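PDB 6NKD: Lip_vut3, C2L from Metagenome, which probably hydrolyses ester bonds of lipids as a GDSL-family lipase, with likely lysophospholipase activity and, in relatives, a role in spore germination. Local coordinates for residues R28-K32 and E196-L202; M66-A72 and I118-K122; A72-T78 and R128-L134. All blocks are in the same frame, centred on the assembly; numbering follows the deposited sequence.

Contact 1 of 3, residues R28-K32 and E196-L202; sequences RYKRK and EAMSEKL. With SO4 (sulfate ion), chain D.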
loop_
_atom_site.group_PDB
_atom_site.type_symbol
_atom_site.label_atom_id
_atom_site.label_comp_id
_atom_site.label_asym_id
_atom_site.label_seq_id
_atom_site.Cartn_x
_atom_site.Cartn_y
_atom_site.Cartn_z
ATOM N N ARG A 28 1.454 5.951 -19.643
ATOM C CA ARG A 28 1.893 5.470 -20.949
ATOM C C ARG A 28 1.233 6.267 -22.065
ATOM O O ARG A 28 1.846 6.514 -23.109
ATOM C CB ARG A 28 1.588 3.980 -21.092
ATOM C CG ARG A 28 2.302 3.104 -20.079
ATOM C CD ARG A 28 1.735 1.694 -20.063
ATOM N NE ARG A 28 2.194 0.940 -18.901
ATOM C CZ ARG A 28 3.217 0.093 -18.914
ATOM N NH1 ARG A 28 3.566 -0.548 -17.805
ATOM N NH2 ARG A 28 3.888 -0.120 -20.037
ATOM N N TYR A 29 -0.020 6.682 -21.859
ATOM C CA TYR A 29 -0.688 7.550 -22.822
ATOM C C TYR A 29 -0.107 8.957 -22.794
ATOM O O TYR A 29 -0.086 9.639 -23.824
ATOM C CB TYR A 29 -2.193 7.572 -22.542
ATOM C CG TYR A 29 -3.012 8.479 -23.437
ATOM C CD1 TYR A 29 -2.801 8.517 -24.810
ATOM C CD2 TYR A 29 -4.021 9.276 -22.909
ATOM C CE1 TYR A 29 -3.558 9.340 -25.627
ATOM C CE2 TYR A 29 -4.784 10.097 -23.717
ATOM C CZ TYR A 29 -4.549 10.126 -25.075
ATOM O OH TYR A 29 -5.309 10.943 -25.881
ATOM N N LYS A 30 0.372 9.404 -21.631
ATOM C CA LYS A 30 1.010 10.713 -21.549
ATOM C C LYS A 30 2.320 10.738 -22.327
ATOM O O LYS A 30 2.619 11.718 -23.019
ATOM C CB LYS A 30 1.239 11.089 -20.085
ATOM C CG LYS A 30 2.375 12.078 -19.852
ATOM C CD LYS A 30 2.489 12.438 -18.380
ATOM C CE LYS A 30 3.916 12.794 -17.999
ATOM N NZ LYS A 30 4.456 13.911 -18.819
ATOM N N ARG A 31 3.109 9.664 -22.236
ATOM C CA ARG A 31 4.378 9.620 -22.955
ATOM C C ARG A 31 4.159 9.593 -24.462
ATOM O O ARG A 31 4.882 10.259 -25.212
ATOM C CB ARG A 31 5.193 8.407 -22.504
ATOM C CG ARG A 31 6.456 8.173 -23.314
ATOM C CD ARG A 31 7.369 7.167 -22.636
ATOM N NE ARG A 31 7.871 7.666 -21.359
ATOM C CZ ARG A 31 8.764 7.032 -20.608
ATOM N NH1 ARG A 31 9.261 5.868 -21.005
ATOM N NH2 ARG A 31 9.165 7.562 -19.459
ATOM N N LYS A 32 3.164 8.832 -24.925
ATOM C CA LYS A 32 2.877 8.786 -26.353
ATOM C C LYS A 32 2.270 10.094 -26.842
ATOM O O LYS A 32 2.482 10.481 -27.996
ATOM C CB LYS A 32 1.945 7.616 -26.663
ATOM C CG LYS A 32 2.499 6.273 -26.232
ATOM C CD LYS A 32 1.562 5.139 -26.591
ATOM C CE LYS A 32 2.074 3.832 -26.021
ATOM N NZ LYS A 32 2.130 2.768 -27.055
ATOM N N GLU A 196 -0.647 -1.239 -21.315
ATOM C CA GLU A 196 0.091 -0.799 -22.492
ATOM C C GLU A 196 -0.793 -0.835 -23.730
ATOM O O GLU A 196 -0.787 0.104 -24.534
ATOM C CB GLU A 196 1.336 -1.664 -22.688
ATOM C CG GLU A 196 2.168 -1.279 -23.899
ATOM C CD GLU A 196 2.629 0.165 -23.856
ATOM O OE1 GLU A 196 3.111 0.610 -22.793
ATOM O OE2 GLU A 196 2.501 0.860 -24.886
ATOM N N ALA A 197 -1.575 -1.905 -23.889
ATOM C CA ALA A 197 -2.475 -1.998 -25.032
ATOM C C ALA A 197 -3.569 -0.940 -24.973
ATOM O O ALA A 197 -4.009 -0.448 -26.019
ATOM C CB ALA A 197 -3.086 -3.398 -25.105
HETATM N N MSE A 198 -4.018 -0.576 -23.775
HETATM C CA MSE A 198 -5.027 0.467 -23.626
HETATM C C MSE A 198 -4.478 1.813 -24.081
HETATM O O MSE A 198 -5.163 2.567 -24.773
HETATM C CB MSE A 198 -5.511 0.561 -22.179
HETATM C CG MSE A 198 -6.527 -0.499 -21.788
HETATM SE SE MSE A 198 -6.905 -0.513 -19.872
HETATM C CE MSE A 198 -7.715 1.247 -19.687
ATOM N N SER A 199 -3.235 2.108 -23.690
ATOM C CA SER A 199 -2.620 3.363 -24.104
ATOM C C SER A 199 -2.399 3.412 -25.611
ATOM O O SER A 199 -2.480 4.489 -26.210
ATOM C CB SER A 199 -1.302 3.579 -23.358
ATOM O OG SER A 199 -0.379 2.535 -23.620
ATOM N N GLU A 200 -2.125 2.264 -26.238
ATOM C CA GLU A 200 -1.997 2.232 -27.692
ATOM C C GLU A 200 -3.321 2.569 -28.364
ATOM O O GLU A 200 -3.349 3.251 -29.396
ATOM C CB GLU A 200 -1.506 0.858 -28.150
ATOM C CG GLU A 200 -0.147 0.457 -27.607
ATOM C CD GLU A 200 0.146 -1.018 -27.811
ATOM O OE1 GLU A 200 -0.481 -1.633 -28.700
ATOM O OE2 GLU A 200 0.998 -1.563 -27.080
ATOM N N LYS A 201 -4.430 2.098 -27.791
ATOM C CA LYS A 201 -5.741 2.393 -28.357
ATOM C C LYS A 201 -6.081 3.872 -28.237
ATOM O O LYS A 201 -6.782 4.419 -29.096
ATOM C CB LYS A 201 -6.803 1.539 -27.666
ATOM C CG LYS A 201 -8.088 1.376 -28.454
ATOM C CD LYS A 201 -7.851 0.606 -29.742
ATOM C CE LYS A 201 -9.168 0.234 -30.407
ATOM N NZ LYS A 201 -8.964 -0.469 -31.703
ATOM N N LEU A 202 -5.594 4.533 -27.184
ATOM C CA LEU A 202 -5.829 5.965 -27.034
ATOM C C LEU A 202 -5.025 6.764 -28.050
ATOM O O LEU A 202 -5.549 7.695 -28.673
ATOM C CB LEU A 202 -5.489 6.404 -25.611
ATOM C CG LEU A 202 -6.485 6.027 -24.514
ATOM C CD1 LEU A 202 -5.804 6.005 -23.160
ATOM C CD2 LEU A 202 -7.644 7.005 -24.500
HETATM S S SO4 D . 7.601 10.991 -19.432
HETATM O O1 SO4 D . 7.240 12.172 -18.653
HETATM O O2 SO4 D . 6.545 9.990 -19.306
HETATM O O3 SO4 D . 7.754 11.359 -20.836
HETATM O O4 SO4 D . 8.857 10.440 -18.934
#
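Arg28 and Lys32, one turn apart on helix 25-37, share the carboxylate of Glu196 on helix 192-204. Arg28 NH2 donates to Glu196 OE1 at 3.0 Å, with an N-H...O angle of 159°. The oxygen lies at the edge of the guanidinium, near its plane, and uses its anti lone pair. The guanidinium and carboxylate planes are strongly turned against each other. Lys32 NZ forms the second salt bridge, 2.9 Å to Glu196 OE2. Glu196 reaches both because its chain bends at chi2 (58°), which swings the carboxylate toward helix 25-37. With an alanine here, both cations would probably lose their shared mate and their ends be freer to turn. Arg28 NE would keep its bond to Pro23 O.

Within helix 192-204, Ser199 OG donates to Glu196 O at 2.6 Å. This hydroxyl also lies 3.5 Å from Arg28 CB.

Apolar contact is made by Tyr29 and Leu202. Leu202 CB sits over one ring face, offset toward the rim, in a CH-pi contact 3.6 Å from the ring centroid. Leu202 CD1 lies over the CG and CD2 side of the ring.

On another side of helix 25-37, Arg31 NH2 binds sulfate O4 at 2.9 Å. Lys30 NZ makes a weak bond to the same ion, which Gln68 of the second subunit also holds.

The two segments pack as neighbouring helices, 40° apart in direction. They belong to one outer helical layer of the alpha/beta/alpha sandwich of SGNH hydrolases.

Contact 2 of 3, residues M66-A72 and I118-K122; sequences MEQVKKA and IREIK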
loop_
_atom_site.group_PDB
_atom_site.type_symbol
_atom_site.label_atom_id
_atom_site.label_comp_id
_atom_site.label_asym_id
_atom_site.label_seq_id
_atom_site.Cartn_x
_atom_site.Cartn_y
_atom_site.Cartn_z
HETATM N N MSE A 66 -12.141 21.513 -10.613
HETATM C CA MSE A 66 -12.630 22.335 -11.713
HETATM C C MSE A 66 -11.495 23.148 -12.320
HETATM O O MSE A 66 -11.495 23.431 -13.518
HETATM C CB MSE A 66 -13.750 23.266 -11.249
HETATM C CG MSE A 66 -15.009 23.133 -12.080
HETATM SE SE MSE A 66 -16.339 24.518 -11.765
HETATM C CE MSE A 66 -15.688 25.854 -13.029
ATOM N N GLU A 67 -10.532 23.523 -11.477
ATOM C CA GLU A 67 -9.349 24.224 -11.965
ATOM C C GLU A 67 -8.589 23.373 -12.975
ATOM O O GLU A 67 -8.262 23.836 -14.075
ATOM C CB GLU A 67 -8.443 24.602 -10.791
ATOM C CG GLU A 67 -8.930 25.784 -9.969
ATOM C CD GLU A 67 -8.407 27.107 -10.488
ATOM O OE1 GLU A 67 -7.483 27.091 -11.327
ATOM O OE2 GLU A 67 -8.917 28.163 -10.055
ATOM N N GLN A 68 -8.312 22.116 -12.623
ATOM C CA GLN A 68 -7.511 21.262 -13.495
ATOM C C GLN A 68 -8.297 20.796 -14.713
ATOM O O GLN A 68 -7.703 20.525 -15.763
ATOM C CB GLN A 68 -6.983 20.063 -12.709
ATOM C CG GLN A 68 -6.281 20.439 -11.417
ATOM C CD GLN A 68 -5.151 21.428 -11.632
ATOM O OE1 GLN A 68 -4.354 21.288 -12.561
ATOM N NE2 GLN A 68 -5.080 22.441 -10.775
ATOM N N VAL A 69 -9.623 20.691 -14.598
ATOM C CA VAL A 69 -10.432 20.307 -15.751
ATOM C C VAL A 69 -10.514 21.454 -16.750
ATOM O O VAL A 69 -10.459 21.242 -17.968
ATOM C CB VAL A 69 -11.827 19.845 -15.294
ATOM C CG1 VAL A 69 -12.768 19.708 -16.484
ATOM C CG2 VAL A 69 -11.726 18.524 -14.545
ATOM N N LYS A 70 -10.634 22.688 -16.254
ATOM C CA LYS A 70 -10.712 23.840 -17.147
ATOM C C LYS A 70 -9.420 24.017 -17.934
ATOM O O LYS A 70 -9.450 24.338 -19.129
ATOM C CB LYS A 70 -11.029 25.102 -16.346
ATOM C CG LYS A 70 -11.140 26.361 -17.190
ATOM C CD LYS A 70 -11.368 27.586 -16.322
ATOM C CE LYS A 70 -11.560 28.831 -17.172
ATOM N NZ LYS A 70 -12.752 28.711 -18.056
ATOM N N LYS A 71 -8.274 23.811 -17.284
ATOM C CA LYS A 71 -6.983 23.925 -17.949
ATOM C C LYS A 71 -6.645 22.712 -18.802
ATOM O O LYS A 71 -5.702 22.777 -19.596
ATOM C CB LYS A 71 -5.873 24.133 -16.916
ATOM C CG LYS A 71 -6.078 25.325 -15.998
ATOM C CD LYS A 71 -4.998 25.399 -14.922
ATOM C CE LYS A 71 -5.045 24.196 -13.986
ATOM N NZ LYS A 71 -4.168 23.074 -14.427
ATOM N N ALA A 72 -7.386 21.615 -18.662
ATOM C CA ALA A 72 -7.023 20.372 -19.327
ATOM C C ALA A 72 -7.278 20.459 -20.826
ATOM O O ALA A 72 -8.371 20.829 -21.264
ATOM C CB ALA A 72 -7.807 19.205 -18.731
ATOM N N ILE A 118 -18.399 19.364 -18.143
ATOM C CA ILE A 118 -17.084 19.738 -18.659
ATOM C C ILE A 118 -17.194 20.939 -19.591
ATOM O O ILE A 118 -16.369 21.860 -19.541
ATOM C CB ILE A 118 -16.420 18.534 -19.353
ATOM C CG1 ILE A 118 -15.927 17.525 -18.313
ATOM C CG2 ILE A 118 -15.272 18.984 -20.242
ATOM C CD1 ILE A 118 -15.305 16.281 -18.912
ATOM N N ARG A 119 -18.219 20.957 -20.448
ATOM C CA ARG A 119 -18.418 22.114 -21.315
ATOM C C ARG A 119 -18.981 23.302 -20.544
ATOM O O ARG A 119 -18.713 24.454 -20.906
ATOM C CB ARG A 119 -19.328 21.750 -22.489
ATOM C CG ARG A 119 -20.574 20.978 -22.108
ATOM C CD ARG A 119 -20.773 19.798 -23.044
ATOM N NE ARG A 119 -19.578 18.960 -23.097
ATOM C CZ ARG A 119 -19.475 17.843 -23.810
ATOM N NH1 ARG A 119 -20.500 17.415 -24.535
ATOM N NH2 ARG A 119 -18.343 17.150 -23.794
ATOM N N GLU A 120 -19.755 23.050 -19.485
ATOM C CA GLU A 120 -20.181 24.140 -18.614
ATOM C C GLU A 120 -19.002 24.743 -17.861
ATOM O O GLU A 120 -19.016 25.937 -17.544
ATOM C CB GLU A 120 -21.239 23.652 -17.625
ATOM C CG GLU A 120 -22.632 23.510 -18.214
ATOM C CD GLU A 120 -23.660 23.109 -17.174
ATOM O OE1 GLU A 120 -23.269 22.868 -16.012
ATOM O OE2 GLU A 120 -24.860 23.038 -17.517
ATOM N N ILE A 121 -17.983 23.936 -17.565
ATOM C CA ILE A 121 -16.795 24.448 -16.892
ATOM C C ILE A 121 -15.963 25.292 -17.847
ATOM O O ILE A 121 -15.498 26.382 -17.492
ATOM C CB ILE A 121 -15.976 23.283 -16.306
ATOM C CG1 ILE A 121 -16.734 22.625 -15.151
ATOM C CG2 ILE A 121 -14.607 23.764 -15.851
ATOM C CD1 ILE A 121 -16.249 21.226 -14.829
ATOM N N LYS A 122 -15.766 24.809 -19.074
ATOM C CA LYS A 122 -14.914 25.518 -20.021
ATOM C C LYS A 122 -15.664 26.640 -20.728
ATOM O O LYS A 122 -15.137 27.748 -20.867
ATOM C CB LYS A 122 -14.331 24.535 -21.036
ATOM C CG LYS A 122 -13.247 23.644 -20.459
ATOM C CD LYS A 122 -12.644 22.742 -21.518
ATOM C CE LYS A 122 -11.253 22.290 -21.112
ATOM N NZ LYS A 122 -10.300 23.432 -21.064
#
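Met66 and Val69 of helix 63-71 pack on Ile121 of helix 98-122 in a steep helix-helix crossing at the outer part of the alpha/beta/alpha sandwich. The short axes come within 9.2 Å and cross at -85°. At such an angle the helices meet over a small patch, with Ile121 at its centre.

Ile121 points at helix 63-71 and uses every branch. Its CG1 lies 3.6 Å from Met66 CG, and its CD1 is 4.1 Å from Val69 CG1. Met66 is present as selenomethionine. Its chain passes slantwise across the isoleucine, and a bend at chi3 (87°) turns the methyl back, setting CE 3.7 Å from Ile121 CG2. The selenium sits near Ile121 CG1. One turn earlier on helix 98-122, Ile118 CG1 touches Val69 CG1 more loosely, at 4.3 Å. The aliphatic part of Lys70 closes another edge, with CB 3.9 Å from Ile121 CG2.

The polar part is less certain. Lys122 stretches toward the C-terminal end of helix 63-71, where backbone carbonyls gather, and gives a weak bond of 3.2 Å from NZ to Ala72 O. The position of this ammonium group is doubtful in the model. Asp126 offers it a weak, long ion pair. On helix 63-71 itself, Lys71 NZ donates to Gln68 OE1 from above the amide plane.

Beneath the crossing lies strand 74-77: Val69 and Ile118 both rest on its Ile75. Tyr129, in the loop leading to strand 130-134, packs on Ile118, Arg119 and Lys122. Gln68 turns instead toward strand 41-47 and touches Arg31 of the second subunit.

Contact 3 of 3, residues A72-T78 and R128-L134; sequences ADVITIT and RYLVRLL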
loop_
_atom_site.group_PDB
_atom_site.type_symbol
_atom_site.label_atom_id
_atom_site.label_comp_id
_atom_site.label_asym_id
_atom_site.label_seq_id
_atom_site.Cartn_x
_atom_site.Cartn_y
_atom_site.Cartn_z
ATOM N N ALA A 72 -7.386 21.615 -18.662
ATOM C CA ALA A 72 -7.023 20.372 -19.327
ATOM C C ALA A 72 -7.278 20.459 -20.826
ATOM O O ALA A 72 -8.371 20.829 -21.264
ATOM C CB ALA A 72 -7.807 19.205 -18.731
ATOM N N ASP A 73 -6.258 20.115 -21.611
ATOM C CA ASP A 73 -6.411 19.957 -23.049
ATOM C C ASP A 73 -6.894 18.565 -23.430
ATOM O O ASP A 73 -7.492 18.400 -24.500
ATOM C CB ASP A 73 -5.084 20.244 -23.757
ATOM C CG ASP A 73 -4.467 21.560 -23.329
ATOM O OD1 ASP A 73 -5.211 22.557 -23.202
ATOM O OD2 ASP A 73 -3.238 21.598 -23.110
ATOM N N VAL A 74 -6.639 17.570 -22.583
ATOM C CA VAL A 74 -7.075 16.195 -22.791
ATOM C C VAL A 74 -7.643 15.681 -21.476
ATOM O O VAL A 74 -7.049 15.898 -20.414
ATOM C CB VAL A 74 -5.921 15.291 -23.272
ATOM C CG1 VAL A 74 -6.389 13.850 -23.405
ATOM C CG2 VAL A 74 -5.358 15.792 -24.595
ATOM N N ILE A 75 -8.794 15.014 -21.543
ATOM C CA ILE A 75 -9.452 14.449 -20.371
ATOM C C ILE A 75 -9.793 12.994 -20.663
ATOM O O ILE A 75 -10.367 12.687 -21.713
ATOM C CB ILE A 75 -10.726 15.230 -19.991
ATOM C CG1 ILE A 75 -10.415 16.714 -19.797
ATOM C CG2 ILE A 75 -11.350 14.648 -18.730
ATOM C CD1 ILE A 75 -11.620 17.542 -19.412
ATOM N N THR A 76 -9.439 12.104 -19.740
ATOM C CA THR A 76 -9.798 10.696 -19.826
ATOM C C THR A 76 -10.639 10.317 -18.616
ATOM O O THR A 76 -10.359 10.752 -17.494
ATOM C CB THR A 76 -8.561 9.798 -19.906
ATOM O OG1 THR A 76 -7.686 10.082 -18.807
ATOM C CG2 THR A 76 -7.824 10.024 -21.216
ATOM N N ILE A 77 -11.672 9.509 -18.847
ATOM C CA ILE A 77 -12.607 9.113 -17.802
ATOM C C ILE A 77 -12.784 7.601 -17.848
ATOM O O ILE A 77 -12.978 7.026 -18.924
ATOM C CB ILE A 77 -13.969 9.818 -17.949
ATOM C CG1 ILE A 77 -13.786 11.337 -17.987
ATOM C CG2 ILE A 77 -14.897 9.426 -16.810
ATOM C CD1 ILE A 77 -15.081 12.104 -18.108
ATOM N N THR A 78 -12.706 6.964 -16.683
ATOM C CA THR A 78 -13.027 5.554 -16.530
ATOM C C THR A 78 -14.070 5.403 -15.431
ATOM O O THR A 78 -14.200 6.264 -14.557
ATOM C CB THR A 78 -11.788 4.708 -16.187
ATOM O OG1 THR A 78 -11.303 5.063 -14.887
ATOM C CG2 THR A 78 -10.688 4.932 -17.209
ATOM N N ARG A 128 -11.329 23.585 -27.999
ATOM C CA ARG A 128 -10.161 22.803 -28.376
ATOM C C ARG A 128 -9.870 21.669 -27.402
ATOM O O ARG A 128 -8.872 20.962 -27.576
ATOM C CB ARG A 128 -8.938 23.718 -28.487
ATOM C CG ARG A 128 -8.065 23.463 -29.702
ATOM C CD ARG A 128 -7.004 24.543 -29.837
ATOM N NE ARG A 128 -6.079 24.274 -30.933
ATOM C CZ ARG A 128 -6.213 24.755 -32.165
ATOM N NH1 ARG A 128 -7.240 25.538 -32.465
ATOM N NH2 ARG A 128 -5.318 24.456 -33.095
ATOM N N TYR A 129 -10.708 21.484 -26.385
ATOM C CA TYR A 129 -10.516 20.412 -25.422
ATOM C C TYR A 129 -10.760 19.051 -26.072
ATOM O O TYR A 129 -11.312 18.937 -27.170
ATOM C CB TYR A 129 -11.432 20.599 -24.208
ATOM C CG TYR A 129 -12.928 20.484 -24.467
ATOM C CD1 TYR A 129 -13.500 20.952 -25.646
ATOM C CD2 TYR A 129 -13.768 19.914 -23.518
ATOM C CE1 TYR A 129 -14.859 20.849 -25.874
ATOM C CE2 TYR A 129 -15.131 19.808 -23.740
ATOM C CZ TYR A 129 -15.669 20.277 -24.917
ATOM O OH TYR A 129 -17.023 20.175 -25.143
ATOM N N LEU A 130 -10.335 18.003 -25.368
ATOM C CA LEU A 130 -10.393 16.642 -25.880
ATOM C C LEU A 130 -10.780 15.701 -24.751
ATOM O O LEU A 130 -10.187 15.750 -23.670
ATOM C CB LEU A 130 -9.045 16.224 -26.475
ATOM C CG LEU A 130 -9.081 15.506 -27.822
ATOM C CD1 LEU A 130 -9.582 16.445 -28.911
ATOM C CD2 LEU A 130 -7.705 14.964 -28.157
ATOM N N VAL A 131 -11.770 14.847 -25.003
ATOM C CA VAL A 131 -12.254 13.890 -24.014
ATOM C C VAL A 131 -12.223 12.503 -24.638
ATOM O O VAL A 131 -12.829 12.279 -25.693
ATOM C CB VAL A 131 -13.671 14.227 -23.522
ATOM C CG1 VAL A 131 -14.166 13.150 -22.570
ATOM C CG2 VAL A 131 -13.693 15.590 -22.846
ATOM N N ARG A 132 -11.520 11.578 -23.992
ATOM C CA ARG A 132 -11.460 10.181 -24.409
ATOM C C ARG A 132 -11.927 9.324 -23.240
ATOM O O ARG A 132 -11.190 9.138 -22.267
ATOM C CB ARG A 132 -10.047 9.788 -24.843
ATOM C CG ARG A 132 -9.716 10.071 -26.304
ATOM C CD ARG A 132 -9.402 11.536 -26.552
ATOM N NE ARG A 132 -8.971 11.773 -27.928
ATOM C CZ ARG A 132 -9.774 12.189 -28.902
ATOM N NH1 ARG A 132 -11.055 12.424 -28.654
ATOM N NH2 ARG A 132 -9.294 12.377 -30.125
ATOM N N LEU A 133 -13.150 8.809 -23.326
ATOM C CA LEU A 133 -13.698 7.932 -22.301
ATOM C C LEU A 133 -13.667 6.493 -22.798
ATOM O O LEU A 133 -14.024 6.216 -23.948
ATOM C CB LEU A 133 -15.122 8.346 -21.925
ATOM C CG LEU A 133 -16.155 8.495 -23.041
ATOM C CD1 LEU A 133 -17.004 7.238 -23.160
ATOM C CD2 LEU A 133 -17.026 9.717 -22.802
ATOM N N LEU A 134 -13.233 5.584 -21.933
ATOM C CA LEU A 134 -13.022 4.191 -22.295
ATOM C C LEU A 134 -14.215 3.352 -21.864
ATOM O O LEU A 134 -14.728 3.506 -20.752
ATOM C CB LEU A 134 -11.746 3.649 -21.650
ATOM C CG LEU A 134 -10.466 4.451 -21.886
ATOM C CD1 LEU A 134 -10.245 5.479 -20.782
ATOM C CD2 LEU A 134 -9.273 3.518 -22.009
#
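Strands 74-77 and 130-134 run parallel and side by side, their short axes 4.5 Å apart and 19° from alignment. The firm pairing is at Ile75, whose backbone bonds reach the residues flanking Val131. Ile75 N donates to Leu130 O at 2.6 Å, and Arg132 N donates to Ile75 O at 2.8 Å with an N-H...O angle of 166°. Toward the C-terminal ends the bonds lengthen. Ile77 N to Arg132 O and Leu134 N to Ile77 O, the latter 3.3 Å, are both weak. CA-H...O contacts run between the bonds, as from Val131 CA to Ile75 O.

These are neighbouring strands of the five-stranded parallel sheet in the SGNH hydrolase fold. Helices 81-94 and 98-122 lie between them in sequence, so they form a beta-alpha-beta crossover.

Ile75, Ile77, Val131 and Leu133 turn to the face met by helix 98-122. There Ile75 CB lies 4.1 Å from Val131 CG2, and Ile77 packs on Met114. Val74 and Leu130 share the other face and point the same way. Val74 also meets Tyr29. Arg132 starts on that face, but its end leads off to Pro164 O, and Leu130 CD2 lies over its guanidinium, toward the rim.

Thr78 and Leu134 lie alongside at the end of the pair, Thr78 CG2 3.6 Å from Leu134 CD1. With chi1 at 66°, Thr78 sends CG2 to the leucine and OG1 to its bonds with Asp10 and Thr13. Its side chain is about 7 Å from that of Ser11, the probable nucleophile.

In the fold
Contact 3 is the core of the three: strand pairing in the buried sheet, held by backbone hydrogen bonds and branched apolar side chains. Contacts 1 and 2 are helix pairs, partly buried, and both touch the second subunit. Contact 1 lies on the sheet face of Val74 and Thr76, which Tyr29 touches, while Leu202 packs on Arg132. Contact 2 lies on the face of Ile75, through Val69, and shares Ala72 with contact 3. Contact 1 joins its helices by salt bridges at its outer side, whereas contact 2 is mainly packing of apolar side chains and lysine chains, with one weak polar bond whose place is unsure. The centres of contacts 1 and 2 are about 23 Å apart, and they do not touch.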